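Local coordinates for ESX-1 secretion system protein EccA1 (Mycobacterium tuberculosis, PDB 4F3V) that probably supplies energy, through ATP hydrolysis, for export of ESX-1 virulence factors, the chain here being its N-terminal tetratricopeptide-repeat domain, at residues Phe29-Ile32 against Thr33-Glu37. Numbering follows the deposited sequence.
Sequences FTEI and TNYDE
I32 O accepts two backbone donors where the helix ends: D36 N at 2.8 Å, lying almost in line with the carbonyl bond, and Y35 N at 3.0 Å, which stands above the carbonyl plane, 59° out of it. Alongside this i-to-i+3 bond, Y35 N donates only a weak i-to-i+4 bond to E31 O, at 3.3 Å with an N-H...O angle of 140°. One turn back the helical pattern is intact: N34 N reaches T30 O at 2.9 Å and T33 N reaches F29 O. T33 OG1 sits between its own N and carbonyl carbon (chi1 62°), a rotamer that turns the hydroxyl back to within 3.1 Å of T30 O; the same hydroxyl also hydrogen-bonds R46. D36 leaves helical geometry, and its OD1 bonds S38 N. This is the C-terminal turn of helix 22-35, among the N-terminal helices of the TPR-type domain, where side chains of F29, T30, I32 and T33 pack on helix 40-48 and those of F29, E31, I32 and Y35 on helix 2-17. A water donates to E31 OE1 and accepts from N34 ND2, bridging the two. E31 runs alongside Y35: with CG anti to the backbone N and a bend at chi2, its carboxylate brings OE2 to 3.6 Å from Y35 CE1, the two planes 42° apart. R6 of helix 2-17 ties this pair together, salt-bridged to OE2 and in cation-pi contact with the ring. Y35 CD1 also presents the ring edge to E31 O, 3.3 Å away. T30 CG2 comes loosely against the N34 amide, 4.1 Å from OD1, while T30 OG1 bonds L26 O.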
ATOM      1  N   PHE A  29     -23.480   1.652  -9.784  1.00 18.58           N
ATOM      2  CA  PHE A  29     -22.898   0.800  -8.743  1.00 17.69           C
ATOM      3  C   PHE A  29     -23.411   1.233  -7.351  1.00 18.69           C
ATOM      4  O   PHE A  29     -23.671   0.399  -6.488  1.00 18.78           O
ATOM      5  CB  PHE A  29     -21.370   0.850  -8.759  1.00 17.02           C
ATOM      6  CG  PHE A  29     -20.728   0.201  -9.950  1.00 16.41           C
ATOM      7  CD1 PHE A  29     -20.984  -1.132 -10.275  1.00 16.02           C
ATOM      8  CD2 PHE A  29     -19.824   0.883 -10.710  1.00 16.54           C
ATOM      9  CE1 PHE A  29     -20.348  -1.748 -11.340  1.00 15.68           C
ATOM     10  CE2 PHE A  29     -19.184   0.280 -11.777  1.00 16.95           C
ATOM     11  CZ  PHE A  29     -19.444  -1.041 -12.104  1.00 16.05           C
ATOM     12  N   THR A  30     -23.602   2.532  -7.156  1.00 19.91           N
ATOM     13  CA  THR A  30     -24.077   3.054  -5.886  1.00 21.26           C
ATOM     14  C   THR A  30     -25.543   2.698  -5.663  1.00 21.94           C
ATOM     15  O   THR A  30     -25.940   2.388  -4.545  1.00 22.13           O
ATOM     16  CB  THR A  30     -23.851   4.576  -5.820  1.00 23.05           C
ATOM     17  OG1 THR A  30     -22.443   4.815  -5.896  1.00 22.59           O
ATOM     18  CG2 THR A  30     -24.413   5.183  -4.532  1.00 25.00           C
ATOM     19  N   GLU A  31     -26.339   2.736  -6.724  1.00 21.95           N
ATOM     20  CA  GLU A  31     -27.707   2.295  -6.643  1.00 23.27           C
ATOM     21  C   GLU A  31     -27.770   0.823  -6.183  1.00 21.80           C
ATOM     22  O   GLU A  31     -28.611   0.477  -5.356  1.00 21.80           O
ATOM     23  CB  GLU A  31     -28.375   2.444  -7.999  1.00 24.99           C
ATOM     24  CG  GLU A  31     -29.849   2.108  -8.041  1.00 27.30           C
ATOM     25  CD  GLU A  31     -30.725   3.164  -7.426  1.00 30.73           C
ATOM     26  OE1 GLU A  31     -30.227   4.196  -6.957  1.00 32.60           O
ATOM     27  OE2 GLU A  31     -31.939   2.954  -7.413  1.00 33.11           O
ATOM     28  N   ILE A  32     -26.869  -0.019  -6.692  1.00 19.63           N
ATOM     29  CA  ILE A  32     -26.821  -1.432  -6.252  1.00 19.32           C
ATOM     30  C   ILE A  32     -26.511  -1.544  -4.760  1.00 19.82           C
ATOM     31  O   ILE A  32     -27.268  -2.189  -4.006  1.00 20.25           O
ATOM     32  CB  ILE A  32     -25.827  -2.272  -7.068  1.00 17.75           C
ATOM     33  CG1 ILE A  32     -26.263  -2.312  -8.544  1.00 17.80           C
ATOM     34  CG2 ILE A  32     -25.680  -3.675  -6.457  1.00 17.90           C
ATOM     35  CD1 ILE A  32     -25.151  -2.679  -9.483  1.00 17.09           C
ATOM     36  N   THR A  33     -25.447  -0.871  -4.310  1.00 19.72           N
ATOM     37  CA  THR A  33     -25.054  -0.972  -2.888  1.00 19.71           C
ATOM     38  C   THR A  33     -26.088  -0.357  -1.956  1.00 21.82           C
ATOM     39  O   THR A  33     -26.240  -0.819  -0.832  1.00 22.20           O
ATOM     40  CB  THR A  33     -23.672  -0.367  -2.600  1.00 19.37           C
ATOM     41  OG1 THR A  33     -23.684   1.025  -2.906  1.00 20.18           O
ATOM     42  CG2 THR A  33     -22.605  -1.070  -3.408  1.00 17.51           C
ATOM     43  N   ASN A  34     -26.811   0.663  -2.418  1.00 23.15           N
ATOM     44  CA  ASN A  34     -27.956   1.192  -1.672  1.00 25.59           C
ATOM     45  C   ASN A  34     -29.040   0.169  -1.397  1.00 26.93           C
ATOM     46  O   ASN A  34     -29.687   0.237  -0.359  1.00 27.91           O
ATOM     47  CB  ASN A  34     -28.606   2.382  -2.406  1.00 27.21           C
ATOM     48  CG  ASN A  34     -27.805   3.670  -2.264  1.00 28.17           C
ATOM     49  OD1 ASN A  34     -26.811   3.721  -1.541  1.00 27.37           O
ATOM     50  ND2 ASN A  34     -28.265   4.731  -2.934  1.00 29.31           N
ATOM     51  N   TYR A  35     -29.252  -0.762  -2.330  1.00 26.74           N
ATOM     52  CA  TYR A  35     -30.253  -1.823  -2.176  1.00 28.27           C
ATOM     53  C   TYR A  35     -29.694  -3.104  -1.584  1.00 26.67           C
ATOM     54  O   TYR A  35     -30.432  -3.865  -0.997  1.00 27.11           O
ATOM     55  CB  TYR A  35     -30.890  -2.145  -3.526  1.00 30.51           C
ATOM     56  CG  TYR A  35     -32.006  -1.144  -3.844  1.00 34.74           C
ATOM     57  CD1 TYR A  35     -31.708   0.176  -4.206  1.00 36.07           C
ATOM     58  CD2 TYR A  35     -33.349  -1.501  -3.722  1.00 38.60           C
ATOM     59  CE1 TYR A  35     -32.714   1.103  -4.451  1.00 39.63           C
ATOM     60  CE2 TYR A  35     -34.364  -0.586  -3.975  1.00 41.88           C
ATOM     61  CZ  TYR A  35     -34.041   0.709  -4.339  1.00 42.44           C
ATOM     62  OH  TYR A  35     -35.053   1.603  -4.574  1.00 47.10           O
ATOM     63  N   ASP A  36     -28.393  -3.335  -1.744  1.00 24.08           N
ATOM     64  CA  ASP A  36     -27.766  -4.526  -1.230  1.00 23.23           C
ATOM     65  C   ASP A  36     -26.366  -4.194  -0.758  1.00 22.18           C
ATOM     66  O   ASP A  36     -25.400  -4.185  -1.540  1.00 20.38           O
ATOM     67  CB  ASP A  36     -27.756  -5.612  -2.310  1.00 22.85           C
ATOM     68  CG  ASP A  36     -27.096  -6.925  -1.844  1.00 23.11           C
ATOM     69  OD1 ASP A  36     -26.795  -7.095  -0.625  1.00 22.60           O
ATOM     70  OD2 ASP A  36     -26.905  -7.781  -2.730  1.00 22.47           O
ATOM     71  N   GLU A  37     -26.250  -3.940   0.537  1.00 23.05           N
ATOM     72  CA  GLU A  37     -24.968  -3.596   1.119  1.00 23.51           C
ATOM     73  C   GLU A  37     -23.927  -4.720   1.035  1.00 21.32           C
ATOM     74  O   GLU A  37     -22.747  -4.479   1.223  1.00 19.70           O
ATOM     75  CB  GLU A  37     -25.150  -3.092   2.548  1.00 26.96           C
ATOM     76  CG  GLU A  37     -25.482  -4.123   3.575  1.00 29.59           C
ATOM     77  CD  GLU A  37     -25.538  -3.511   4.959  1.00 34.44           C
ATOM     78  OE1 GLU A  37     -25.295  -2.286   5.107  1.00 37.95           O
ATOM     79  OE2 GLU A  37     -25.819  -4.265   5.904  1.00 36.83           O
TER
HETATM   80  O   HOH W   1     -31.240   4.076  -4.023  1.00 45.62           O